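Local coordinates for protein NAD nucleotidase (Haemophilus influenzae, PDB 3ZTV) that hydrolyses NAD to adenosine and nicotinamide riboside in the periplasm, combining pyrophosphatase and 5'-nucleotidase activities on a broad range of nucleotides, at residues V41-F46 against V293-H298; L236-L241 against K325-I330; Y231-L236 against K289-L294. One frame throughout, in Å; residues are numbered along the deposited sequence.

Contact 1: V41-F46 against V293-H298; sequences VDIGGF and VLMSSH
Ile43 and Met295 form a single beta bridge, a non-hydrogen-bonded antiparallel pair with CA atoms 4.3 Å apart, which joins the hairpin of strands 28-34 and 37-43 to strand 284-295 of the seven-stranded mixed sheet. Residues 41-43 and 293-295 run at 125° to each other, splayed from antiparallel. Two backbone bonds flank the bridge: Ser296 N donates to Asp42 O at 2.9 Å, nearly straight at the hydrogen (169°), and Gly44 N donates to Leu294 O at 2.8 Å. Ile43 CA also makes a CA-H...O contact with Leu294 O, 3.2 Å away.

The tight side is apolar. The Met295 chain runs extended, CG anti to the backbone N, and bends only at its last torsion (chi3 -67°), which sets CE against CG2 of Val41 and CG2 of Ile43 together, the latter 4.0 Å from it. Ile43 CG2 also faces Val293 CG1, and Ile330 of strand 330-332 touches both Val293 and Met295.

On the wetter side the side chains of Asp42 and Ser296 meet CB to CB, and two waters bridge their polar atoms: one joins Asp42 N to Ser296 O, the other Asp42 OD2 to Ser296 OG. Ser296 OG accepts from His298 N in an ST turn, while Asp42 OD1 forms a salt bridge with Lys299. Thus direct backbone bonds fix the crossing, methyl groups seal its buried flank, and water completes the polar one.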
ATOM      1  N   VAL A  41      45.179  -0.336  -4.140  1.00  9.89           N
ATOM      2  CA  VAL A  41      45.225  -1.461  -3.212  1.00 10.22           C
ATOM      3  C   VAL A  41      44.154  -2.473  -3.607  1.00  8.52           C
ATOM      4  O   VAL A  41      43.249  -2.149  -4.381  1.00  9.32           O
ATOM      5  CB  VAL A  41      44.977  -1.005  -1.753  1.00  9.10           C
ATOM      6  CG1 VAL A  41      46.006   0.039  -1.344  1.00 10.26           C
ATOM      7  CG2 VAL A  41      43.551  -0.469  -1.575  1.00 10.79           C
ATOM      8  N   ASP A  42      44.273  -3.698  -3.098  1.00  7.86           N
ATOM      9  CA  ASP A  42      43.232  -4.703  -3.266  1.00  9.14           C
ATOM     10  C   ASP A  42      42.396  -4.808  -1.997  1.00  7.61           C
ATOM     11  O   ASP A  42      42.944  -4.791  -0.885  1.00  8.97           O
ATOM     12  CB  ASP A  42      43.840  -6.066  -3.594  1.00  9.06           C
ATOM     13  CG  ASP A  42      44.486  -6.096  -4.966  1.00 12.20           C
ATOM     14  OD1 ASP A  42      43.930  -5.472  -5.893  1.00 12.24           O
ATOM     15  OD2 ASP A  42      45.558  -6.717  -5.106  1.00 15.34           O
ATOM     16  N   ILE A  43      41.077  -4.910  -2.169  1.00  6.57           N
ATOM     17  CA  ILE A  43      40.148  -5.083  -1.053  1.00  8.01           C
ATOM     18  C   ILE A  43      39.189  -6.234  -1.305  1.00  8.34           C
ATOM     19  O   ILE A  43      38.949  -6.635  -2.445  1.00  6.82           O
ATOM     20  CB  ILE A  43      39.304  -3.814  -0.782  1.00  8.32           C
ATOM     21  CG1 ILE A  43      38.637  -3.301  -2.063  1.00  8.91           C
ATOM     22  CG2 ILE A  43      40.156  -2.724  -0.150  1.00  9.62           C
ATOM     23  CD1 ILE A  43      37.545  -2.258  -1.818  1.00 11.43           C
ATOM     24  N   GLY A  44      38.665  -6.788  -0.221  1.00  6.76           N
ATOM     25  CA  GLY A  44      37.554  -7.707  -0.317  1.00  6.96           C
ATOM     26  C   GLY A  44      37.894  -9.138  -0.672  1.00  6.55           C
ATOM     27  O   GLY A  44      39.000  -9.623  -0.412  1.00  8.04           O
ATOM     28  N   GLY A  45      36.923  -9.813  -1.278  1.00  6.52           N
ATOM     29  CA  GLY A  45      37.018 -11.233  -1.555  1.00  7.38           C
ATOM     30  C   GLY A  45      36.390 -12.043  -0.435  1.00  5.90           C
ATOM     31  O   GLY A  45      36.427 -11.642   0.733  1.00  6.59           O
ATOM     32  N   PHE A  46      35.798 -13.178  -0.786  1.00  6.42           N
ATOM     33  CA  PHE A  46      35.073 -13.960   0.206  1.00  6.50           C
ATOM     34  C   PHE A  46      35.963 -14.720   1.185  1.00  6.64           C
ATOM     35  O   PHE A  46      35.504 -15.078   2.265  1.00  7.44           O
ATOM     36  CB  PHE A  46      34.036 -14.889  -0.436  1.00  7.04           C
ATOM     37  CG  PHE A  46      32.661 -14.742   0.161  1.00  5.54           C
ATOM     38  CD1 PHE A  46      32.316 -15.430   1.318  1.00  6.15           C
ATOM     39  CD2 PHE A  46      31.721 -13.906  -0.423  1.00  7.23           C
ATOM     40  CE1 PHE A  46      31.063 -15.292   1.877  1.00  7.44           C
ATOM     41  CE2 PHE A  46      30.458 -13.763   0.143  1.00  6.86           C
ATOM     42  CZ  PHE A  46      30.133 -14.462   1.288  1.00  7.49           C
ATOM     43  N   VAL A 293      36.985  -2.625   6.918  1.00  5.98           N
ATOM     44  CA  VAL A 293      37.358  -2.738   5.510  1.00  6.51           C
ATOM     45  C   VAL A 293      38.431  -3.813   5.359  1.00  5.76           C
ATOM     46  O   VAL A 293      39.489  -3.763   6.003  1.00  6.27           O
ATOM     47  CB  VAL A 293      37.867  -1.403   4.947  1.00  7.33           C
ATOM     48  CG1 VAL A 293      38.380  -1.580   3.521  1.00  9.50           C
ATOM     49  CG2 VAL A 293      36.763  -0.376   4.972  1.00  8.01           C
ATOM     50  N   LEU A 294      38.156  -4.797   4.507  1.00  6.07           N
ATOM     51  CA  LEU A 294      39.032  -5.939   4.303  1.00  7.47           C
ATOM     52  C   LEU A 294      40.034  -5.597   3.213  1.00  7.11           C
ATOM     53  O   LEU A 294      39.650  -5.406   2.060  1.00  7.36           O
ATOM     54  CB  LEU A 294      38.193  -7.151   3.895  1.00  6.69           C
ATOM     55  CG  LEU A 294      37.016  -7.461   4.831  1.00  7.47           C
ATOM     56  CD1 LEU A 294      36.142  -8.553   4.233  1.00  8.61           C
ATOM     57  CD2 LEU A 294      37.504  -7.844   6.227  1.00  9.53           C
ATOM     58  N   MET A 295      41.314  -5.525   3.566  1.00  7.06           N
ATOM     59  CA  MET A 295      42.332  -5.029   2.642  1.00  7.32           C
ATOM     60  C   MET A 295      43.566  -5.924   2.605  1.00  8.86           C
ATOM     61  O   MET A 295      43.977  -6.473   3.629  1.00  9.38           O
ATOM     62  CB  MET A 295      42.720  -3.599   3.039  1.00  8.17           C
ATOM     63  CG  MET A 295      43.597  -2.856   2.030  1.00  9.09           C
ATOM     64  SD  MET A 295      43.910  -1.146   2.516  1.00 11.56           S
ATOM     65  CE  MET A 295      42.252  -0.486   2.363  1.00 11.35           C
ATOM     66  N   SER A 296      44.130  -6.100   1.414  1.00  8.18           N
ATOM     67  CA  SER A 296      45.413  -6.775   1.262  1.00  8.83           C
ATOM     68  C   SER A 296      46.580  -5.845   1.576  1.00  7.84           C
ATOM     69  O   SER A 296      46.506  -4.642   1.335  1.00  9.50           O
ATOM     70  CB  SER A 296      45.552  -7.301  -0.162  1.00  9.25           C
ATOM     71  OG  SER A 296      46.842  -7.857  -0.370  1.00  9.76           O
ATOM     72  N   SER A 297      47.656  -6.414   2.115  1.00 10.58           N
ATOM     73  CA  SER A 297      48.881  -5.655   2.341  1.00 11.65           C
ATOM     74  C   SER A 297      49.827  -5.738   1.147  1.00 12.28           C
ATOM     75  O   SER A 297      50.886  -5.111   1.156  1.00 13.50           O
ATOM     76  CB  SER A 297      49.614  -6.181   3.575  1.00 13.35           C
ATOM     77  OG  SER A 297      50.133  -7.473   3.327  1.00 14.70           O
ATOM     78  N   HIS A 298      49.453  -6.504   0.126  1.00 10.57           N
ATOM     79  CA  HIS A 298      50.414  -6.894  -0.914  1.00 12.07           C
ATOM     80  C   HIS A 298      50.485  -5.966  -2.124  1.00 12.84           C
ATOM     81  O   HIS A 298      51.507  -5.935  -2.826  1.00 13.48           O
ATOM     82  CB  HIS A 298      50.179  -8.347  -1.337  1.00 14.81           C
ATOM     83  CG  HIS A 298      50.299  -9.317  -0.205  1.00 17.42           C
ATOM     84  ND1 HIS A 298      51.481  -9.521   0.478  1.00 21.91           N
ATOM     85  CD2 HIS A 298      49.380 -10.110   0.394  1.00 17.26           C
ATOM     86  CE1 HIS A 298      51.287 -10.411   1.434  1.00 21.28           C
ATOM     87  NE2 HIS A 298      50.020 -10.784   1.405  1.00 20.46           N
TER
HETATM   88  O   HOH W   1      46.563  -4.233  -1.404  1.00  9.99           O
HETATM   89  O   HOH W   2      46.935  -8.087  -3.232  1.00 15.61           O

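Contact 2: L236-L241 against K325-I330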
ATOM      1  N   LEU A 236      38.080   5.988   8.114  1.00  8.34           N
ATOM      2  CA  LEU A 236      37.860   5.701   6.700  1.00  7.54           C
ATOM      3  C   LEU A 236      37.790   6.981   5.865  1.00  8.75           C
ATOM      4  O   LEU A 236      38.233   7.004   4.708  1.00  9.23           O
ATOM      5  CB  LEU A 236      36.609   4.839   6.522  1.00  7.01           C
ATOM      6  CG  LEU A 236      36.654   3.493   7.258  1.00  7.76           C
ATOM      7  CD1 LEU A 236      35.429   2.658   6.876  1.00  8.28           C
ATOM      8  CD2 LEU A 236      37.941   2.710   6.971  1.00  9.55           C
ATOM      9  N   ARG A 237      37.276   8.060   6.453  1.00  8.87           N
ATOM     10  CA  ARG A 237      37.300   9.354   5.776  1.00  8.61           C
ATOM     11  C   ARG A 237      38.737   9.814   5.516  1.00  9.50           C
ATOM     12  O   ARG A 237      39.016  10.417   4.476  1.00 12.50           O
ATOM     13  CB  ARG A 237      36.555  10.416   6.587  1.00 10.31           C
ATOM     14  CG  ARG A 237      35.071  10.175   6.668  1.00 10.42           C
ATOM     15  CD  ARG A 237      34.358  11.234   7.508  1.00 13.23           C
ATOM     16  NE  ARG A 237      32.965  10.837   7.657  1.00 14.28           N
ATOM     17  CZ  ARG A 237      32.425  10.359   8.770  1.00 11.77           C
ATOM     18  NH1 ARG A 237      33.128  10.275   9.898  1.00 11.93           N
ATOM     19  NH2 ARG A 237      31.152   9.996   8.762  1.00 13.20           N
ATOM     20  N   SER A 238      39.647   9.510   6.438  1.00  9.37           N
ATOM     21  CA  SER A 238      41.038   9.956   6.304  1.00  9.61           C
ATOM     22  C   SER A 238      41.736   9.287   5.119  1.00 10.52           C
ATOM     23  O   SER A 238      42.722   9.814   4.591  1.00 12.28           O
ATOM     24  CB  SER A 238      41.824   9.703   7.596  1.00 11.42           C
ATOM     25  OG  SER A 238      42.212   8.342   7.731  1.00 13.34           O
ATOM     26  N   LEU A 239      41.223   8.134   4.703  1.00 10.30           N
ATOM     27  CA  LEU A 239      41.756   7.408   3.556  1.00 10.32           C
ATOM     28  C   LEU A 239      41.043   7.794   2.267  1.00  9.00           C
ATOM     29  O   LEU A 239      41.326   7.246   1.195  1.00 10.38           O
ATOM     30  CB  LEU A 239      41.623   5.904   3.780  1.00 10.28           C
ATOM     31  CG  LEU A 239      42.428   5.274   4.911  1.00 11.02           C
ATOM     32  CD1 LEU A 239      42.068   3.804   5.060  1.00 13.60           C
ATOM     33  CD2 LEU A 239      43.922   5.449   4.648  1.00 13.38           C
ATOM     34  N   LYS A 240      40.114   8.740   2.369  1.00 10.08           N
ATOM     35  CA  LYS A 240      39.348   9.201   1.217  1.00 11.72           C
ATOM     36  C   LYS A 240      38.535   8.077   0.559  1.00 11.59           C
ATOM     37  O   LYS A 240      38.288   8.077  -0.653  1.00 14.29           O
ATOM     38  CB  LYS A 240      40.249   9.938   0.220  1.00 14.75           C
ATOM     39  CG  LYS A 240      40.897  11.174   0.835  1.00 17.92           C
ATOM     40  CD  LYS A 240      41.465  12.116  -0.217  1.00 26.38           C
ATOM     41  CE  LYS A 240      42.168  13.297   0.441  1.00 29.68           C
ATOM     42  NZ  LYS A 240      42.686  14.277  -0.555  1.00 34.14           N
ATOM     43  N   LEU A 241      38.117   7.120   1.381  1.00 10.69           N
ATOM     44  CA  LEU A 241      37.102   6.154   0.977  1.00  9.41           C
ATOM     45  C   LEU A 241      35.754   6.870   0.832  1.00  9.24           C
ATOM     46  O   LEU A 241      35.546   7.928   1.425  1.00 10.50           O
ATOM     47  CB  LEU A 241      37.027   5.018   1.998  1.00 10.33           C
ATOM     48  CG  LEU A 241      38.239   4.080   1.966  1.00  9.37           C
ATOM     49  CD1 LEU A 241      38.362   3.287   3.258  1.00 11.28           C
ATOM     50  CD2 LEU A 241      38.214   3.158   0.744  1.00 11.23           C
ATOM     51  N   LYS A 325      48.259  -0.763   9.547  1.00 10.62           N
ATOM     52  CA  LYS A 325      48.233  -1.649  10.705  1.00 12.38           C
ATOM     53  C   LYS A 325      47.734  -0.934  11.962  1.00 12.29           C
ATOM     54  O   LYS A 325      47.199  -1.570  12.873  1.00 14.57           O
ATOM     55  CB  LYS A 325      49.619  -2.255  10.949  1.00 12.36           C
ATOM     56  CG  LYS A 325      50.048  -3.260   9.890  1.00 13.32           C
ATOM     57  CD  LYS A 325      51.504  -3.687  10.072  1.00 12.96           C
ATOM     58  CE  LYS A 325      51.873  -4.777   9.075  1.00 17.16           C
ATOM     59  NZ  LYS A 325      53.330  -5.089   9.069  1.00 18.56           N
ATOM     60  N   SER A 326      47.891   0.385  12.007  1.00 11.41           N
ATOM     61  CA  SER A 326      47.522   1.139  13.197  1.00 12.91           C
ATOM     62  C   SER A 326      46.032   1.471  13.237  1.00 14.54           C
ATOM     63  O   SER A 326      45.544   2.008  14.233  1.00 14.85           O
ATOM     64  CB  SER A 326      48.347   2.424  13.286  1.00 14.89           C
ATOM     65  OG  SER A 326      47.925   3.364  12.319  1.00 15.53           O
ATOM     66  N   MET A 327      45.310   1.161  12.162  1.00 10.75           N
ATOM     67  CA  MET A 327      43.905   1.549  12.060  1.00 10.93           C
ATOM     68  C   MET A 327      42.937   0.454  12.476  1.00 12.03           C
ATOM     69  O   MET A 327      43.007  -0.673  11.991  1.00 12.64           O
ATOM     70  CB  MET A 327      43.597   2.016  10.645  1.00 11.69           C
ATOM     71  CG  MET A 327      44.479   3.161  10.225  1.00 14.91           C
ATOM     72  SD  MET A 327      44.239   3.659   8.520  1.00 16.35           S
ATOM     73  CE  MET A 327      42.541   4.181   8.589  1.00 14.63           C
ATOM     74  N   LYS A 328      42.021   0.814  13.369  1.00 11.81           N
ATOM     75  CA  LYS A 328      41.031  -0.109  13.907  1.00 11.46           C
ATOM     76  C   LYS A 328      40.063  -0.628  12.840  1.00 10.71           C
ATOM     77  O   LYS A 328      39.578  -1.757  12.925  1.00 10.61           O
ATOM     78  CB  LYS A 328      40.256   0.587  15.036  1.00 13.70           C
ATOM     79  CG  LYS A 328      39.228  -0.277  15.729  1.00 21.13           C
ATOM     80  CD  LYS A 328      38.828   0.333  17.067  1.00 25.86           C
ATOM     81  CE  LYS A 328      38.051  -0.674  17.896  1.00 26.60           C
ATOM     82  NZ  LYS A 328      38.682  -2.024  17.816  1.00 30.62           N
ATOM     83  N   SER A 329      39.783   0.198  11.836  1.00  8.66           N
ATOM     84  CA  SER A 329      38.746  -0.108  10.846  1.00  7.92           C
ATOM     85  C   SER A 329      39.292  -0.752   9.570  1.00  8.18           C
ATOM     86  O   SER A 329      38.541  -0.961   8.622  1.00  8.02           O
ATOM     87  CB  SER A 329      37.972   1.160  10.484  1.00  9.25           C
ATOM     88  OG  SER A 329      37.509   1.834  11.651  1.00 13.15           O
ATOM     89  N   ILE A 330      40.598  -1.008   9.528  1.00  7.09           N
ATOM     90  CA  ILE A 330      41.234  -1.730   8.427  1.00  6.48           C
ATOM     91  C   ILE A 330      41.650  -3.095   8.945  1.00  7.51           C
ATOM     92  O   ILE A 330      42.279  -3.199  10.003  1.00  8.22           O
ATOM     93  CB  ILE A 330      42.490  -0.987   7.892  1.00  6.88           C
ATOM     94  CG1 ILE A 330      42.119   0.406   7.380  1.00  9.23           C
ATOM     95  CG2 ILE A 330      43.209  -1.828   6.823  1.00  9.77           C
ATOM     96  CD1 ILE A 330      41.142   0.410   6.209  1.00 12.56           C
TER
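Leu239 and Met327 reach toward each other tip to tip, Leu239 CD1 lying 3.6 Å from Met327 CE. The methionine chain is extended as far as SD and then bends (chi3 63°), which sets its methyl group against both CD1 and CG of the leucine. Ile330 comes at the same leucine branch, also end on, with its CD1 3.7 Å from Leu239 CD1. Leu239 CD1 therefore sits against both Met327 and Ile330.

Leu236, one turn earlier, meets Ile330 at a slant: its CD2 is 4.0 Å from Ile330 CD1. The same CD2 rests on the CB of Ser329, at 3.8 Å, so it is the carbon of the serine that packs here. The hydroxyl is engaged by the side-chain amide of Asn233. Lys240 ends the helix in a Schellman motif, while a type I turn from Met327 to Ile330 presents the opposing side chains.

The polar ties lie at the border, where the carboxylate of Glu235 accepts from the backbone N atoms of Lys328 and Ser329. Apolar packing thus joins the C-terminal end of helix 234-238 and its Schellman turn to the turn before strand 330-332, the outermost strand of the mixed sheet, beside strand 284-295, with directional bonds alongside.

Contact 3: Y231-L236 against K289-L294; sequences YGNDEL and KIPHVL
The end of strand 230-232 and the start of helix 234-238, N-capped by Asn233, pack on strand 284-295 of the seven-stranded mixed sheet, chiefly on Pro291. Tyr231 O, just ahead of the cap, lies 3.4 Å from Pro291 CB, and Gly232 CA approaches Pro291 CG.

Asn233 plays two parts. Its chi1 of 56° places CG between the backbone N and the carbonyl carbon, turning the amide back over the helix start. OD1 then accepts from Leu236 N at 3.0 Å, with the donor nearly in line with the C=O bond (175°). The Asn233 side chain lies aslant the proline, ND2 3.5 Å from Pro291 CD, and ND2 donates to a water at 3.0 Å that in turn donates to Lys289 O. Ser329 OG is a further partner of ND2, so this amide ties the helix start to two other parts of the chain.

Further along, Leu236 runs past Pro291 and past Val293, each pair heading in opposite directions. Its CD1 lies 3.9 Å from Pro291 CG, and both its methyl groups reach Val293 CG2, the nearer being CD1 at 3.8 Å. Proline and valine, both pointing to the same side of the strand, give the helix an apolar seat. The geometry is that of an asparagine N-capped helix lying against a strand of the metallophosphoesterase domain.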
ATOM      1  N   TYR A 231      29.047   2.996   5.000  1.00  5.56           N
ATOM      2  CA  TYR A 231      28.813   3.694   6.268  1.00  4.62           C
ATOM      3  C   TYR A 231      30.150   3.579   6.991  1.00  5.03           C
ATOM      4  O   TYR A 231      30.664   2.486   7.201  1.00  5.41           O
ATOM      5  CB  TYR A 231      27.696   3.022   7.083  1.00  5.15           C
ATOM      6  CG  TYR A 231      26.251   3.264   6.650  1.00  4.56           C
ATOM      7  CD1 TYR A 231      25.831   2.983   5.352  1.00  6.03           C
ATOM      8  CD2 TYR A 231      25.306   3.748   7.553  1.00  5.80           C
ATOM      9  CE1 TYR A 231      24.515   3.164   4.966  1.00  5.87           C
ATOM     10  CE2 TYR A 231      23.981   3.926   7.178  1.00  6.46           C
ATOM     11  CZ  TYR A 231      23.598   3.643   5.884  1.00  5.56           C
ATOM     12  OH  TYR A 231      22.275   3.822   5.531  1.00  6.68           O
ATOM     13  N   GLY A 232      30.709   4.721   7.377  1.00  5.33           N
ATOM     14  CA  GLY A 232      32.076   4.741   7.864  1.00  6.35           C
ATOM     15  C   GLY A 232      32.304   5.586   9.105  1.00  6.59           C
ATOM     16  O   GLY A 232      31.421   5.750   9.959  1.00  7.32           O
ATOM     17  N   ASN A 233      33.517   6.127   9.204  1.00  7.91           N
ATOM     18  CA  ASN A 233      33.945   6.889  10.371  1.00  6.99           C
ATOM     19  C   ASN A 233      35.150   7.727   9.983  1.00  7.09           C
ATOM     20  O   ASN A 233      35.567   7.735   8.824  1.00  8.25           O
ATOM     21  CB  ASN A 233      34.293   5.945  11.519  1.00  7.72           C
ATOM     22  CG  ASN A 233      35.355   4.920  11.136  1.00  9.44           C
ATOM     23  OD1 ASN A 233      36.199   5.166  10.267  1.00  8.30           O
ATOM     24  ND2 ASN A 233      35.332   3.775  11.800  1.00  9.02           N
ATOM     25  N   ASP A 234      35.696   8.453  10.951  1.00  8.16           N
ATOM     26  CA  ASP A 234      36.811   9.352  10.667  1.00  8.49           C
ATOM     27  C   ASP A 234      38.033   8.646  10.089  1.00  8.54           C
ATOM     28  O   ASP A 234      38.694   9.192   9.211  1.00  9.44           O
ATOM     29  CB  ASP A 234      37.181  10.175  11.905  1.00 10.89           C
ATOM     30  CG  ASP A 234      36.127  11.210  12.246  1.00 12.56           C
ATOM     31  OD1 ASP A 234      35.330  11.574  11.350  1.00 14.36           O
ATOM     32  OD2 ASP A 234      36.096  11.655  13.412  1.00 14.05           O
ATOM     33  N   GLU A 235      38.340   7.452  10.585  1.00  7.91           N
ATOM     34  CA  GLU A 235      39.441   6.664  10.021  1.00  9.40           C
ATOM     35  C   GLU A 235      39.259   6.440   8.518  1.00  9.05           C
ATOM     36  O   GLU A 235      40.171   6.677   7.728  1.00 10.31           O
ATOM     37  CB  GLU A 235      39.574   5.309  10.722  1.00 10.18           C
ATOM     38  CG  GLU A 235      40.386   5.313  12.016  1.00 12.17           C
ATOM     39  CD  GLU A 235      40.727   3.905  12.493  1.00 13.04           C
ATOM     40  OE1 GLU A 235      40.182   2.928  11.926  1.00 13.97           O
ATOM     41  OE2 GLU A 235      41.545   3.758  13.431  1.00 14.02           O
ATOM     42  N   LEU A 236      38.080   5.988   8.114  1.00  8.34           N
ATOM     43  CA  LEU A 236      37.860   5.701   6.700  1.00  7.54           C
ATOM     44  C   LEU A 236      37.790   6.981   5.865  1.00  8.75           C
ATOM     45  O   LEU A 236      38.233   7.004   4.708  1.00  9.23           O
ATOM     46  CB  LEU A 236      36.609   4.839   6.522  1.00  7.01           C
ATOM     47  CG  LEU A 236      36.654   3.493   7.258  1.00  7.76           C
ATOM     48  CD1 LEU A 236      35.429   2.658   6.876  1.00  8.28           C
ATOM     49  CD2 LEU A 236      37.941   2.710   6.971  1.00  9.55           C
ATOM     50  N   LYS A 289      30.946  -0.200  17.453  1.00  6.87           N
ATOM     51  CA  LYS A 289      30.556   0.142  16.091  1.00  7.43           C
ATOM     52  C   LYS A 289      31.808   0.263  15.230  1.00  8.49           C
ATOM     53  O   LYS A 289      32.539   1.252  15.310  1.00  9.71           O
ATOM     54  CB  LYS A 289      29.731   1.437  16.061  1.00  8.39           C
ATOM     55  CG  LYS A 289      30.245   2.565  16.958  1.00  8.53           C
ATOM     56  CD  LYS A 289      29.373   3.804  16.814  1.00 10.48           C
ATOM     57  CE  LYS A 289      29.910   4.973  17.632  1.00 15.50           C
ATOM     58  NZ  LYS A 289      31.201   5.483  17.090  1.00 20.22           N
ATOM     59  N   ILE A 290      32.064  -0.765  14.430  1.00  6.94           N
ATOM     60  CA  ILE A 290      33.246  -0.804  13.573  1.00  8.30           C
ATOM     61  C   ILE A 290      32.891  -1.321  12.185  1.00  7.59           C
ATOM     62  O   ILE A 290      32.455  -2.465  12.038  1.00  7.99           O
ATOM     63  CB  ILE A 290      34.332  -1.725  14.138  1.00  7.96           C
ATOM     64  CG1 ILE A 290      34.596  -1.425  15.615  1.00  9.86           C
ATOM     65  CG2 ILE A 290      35.618  -1.595  13.315  1.00 10.35           C
ATOM     66  CD1 ILE A 290      35.458  -2.478  16.303  1.00 13.71           C
ATOM     67  N   PRO A 291      33.048  -0.478  11.159  1.00  8.05           N
ATOM     68  CA  PRO A 291      32.973  -0.981   9.784  1.00  7.36           C
ATOM     69  C   PRO A 291      34.352  -1.478   9.333  1.00  6.67           C
ATOM     70  O   PRO A 291      35.232  -0.660   9.029  1.00 10.54           O
ATOM     71  CB  PRO A 291      32.557   0.257   8.989  1.00  8.60           C
ATOM     72  CG  PRO A 291      33.136   1.407   9.762  1.00  9.97           C
ATOM     73  CD  PRO A 291      33.242   0.982  11.210  1.00 10.77           C
ATOM     74  N   HIS A 292      34.556  -2.794   9.310  1.00  5.82           N
ATOM     75  CA  HIS A 292      35.868  -3.354   8.958  1.00  5.35           C
ATOM     76  C   HIS A 292      36.061  -3.421   7.449  1.00  6.96           C
ATOM     77  O   HIS A 292      35.395  -4.213   6.772  1.00  7.02           O
ATOM     78  CB  HIS A 292      36.012  -4.779   9.491  1.00  5.94           C
ATOM     79  CG  HIS A 292      35.976  -4.892  10.986  1.00  6.56           C
ATOM     80  ND1 HIS A 292      34.821  -5.125  11.704  1.00 10.08           N
ATOM     81  CD2 HIS A 292      36.976  -4.834  11.896  1.00  6.66           C
ATOM     82  CE1 HIS A 292      35.109  -5.193  12.994  1.00  5.95           C
ATOM     83  NE2 HIS A 292      36.414  -5.027  13.134  1.00 10.86           N
ATOM     84  N   VAL A 293      36.985  -2.625   6.918  1.00  5.98           N
ATOM     85  CA  VAL A 293      37.358  -2.738   5.510  1.00  6.51           C
ATOM     86  C   VAL A 293      38.431  -3.813   5.359  1.00  5.76           C
ATOM     87  O   VAL A 293      39.489  -3.763   6.003  1.00  6.27           O
ATOM     88  CB  VAL A 293      37.867  -1.403   4.947  1.00  7.33           C
ATOM     89  CG1 VAL A 293      38.380  -1.580   3.521  1.00  9.50           C
ATOM     90  CG2 VAL A 293      36.763  -0.376   4.972  1.00  8.01           C
ATOM     91  N   LEU A 294      38.156  -4.797   4.507  1.00  6.07           N
ATOM     92  CA  LEU A 294      39.032  -5.939   4.303  1.00  7.47           C
ATOM     93  C   LEU A 294      40.034  -5.597   3.213  1.00  7.11           C
ATOM     94  O   LEU A 294      39.650  -5.406   2.060  1.00  7.36           O
ATOM     95  CB  LEU A 294      38.193  -7.151   3.895  1.00  6.69           C
ATOM     96  CG  LEU A 294      37.016  -7.461   4.831  1.00  7.47           C
ATOM     97  CD1 LEU A 294      36.142  -8.553   4.233  1.00  8.61           C
ATOM     98  CD2 LEU A 294      37.504  -7.844   6.227  1.00  9.53           C
TER
HETATM   99  O   HOH W   3      33.258   3.521  13.974  1.00 12.31           O

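All three contacts are largely buried and on the same side of the chain's centre, away from the annotated sites except that Tyr231 of contact 3 comes within about 10 Å of the zinc ligand Asp20, side chain to side chain. Strand 284-295 serves contacts 1 and 3, which share Val293 and Leu294, whereas helix 234-238 serves contacts 2 and 3, whose centres are about 7 Å apart. Contact 1 relies on direct backbone bonds, contact 2 on methyl packing and contact 3 on packing beside a water bridge. Contacts 1 and 2 also meet through Ile330. Solvent reaches each at a margin, through Asp42 and Ser296, Ser238 and Met327, or Asn233.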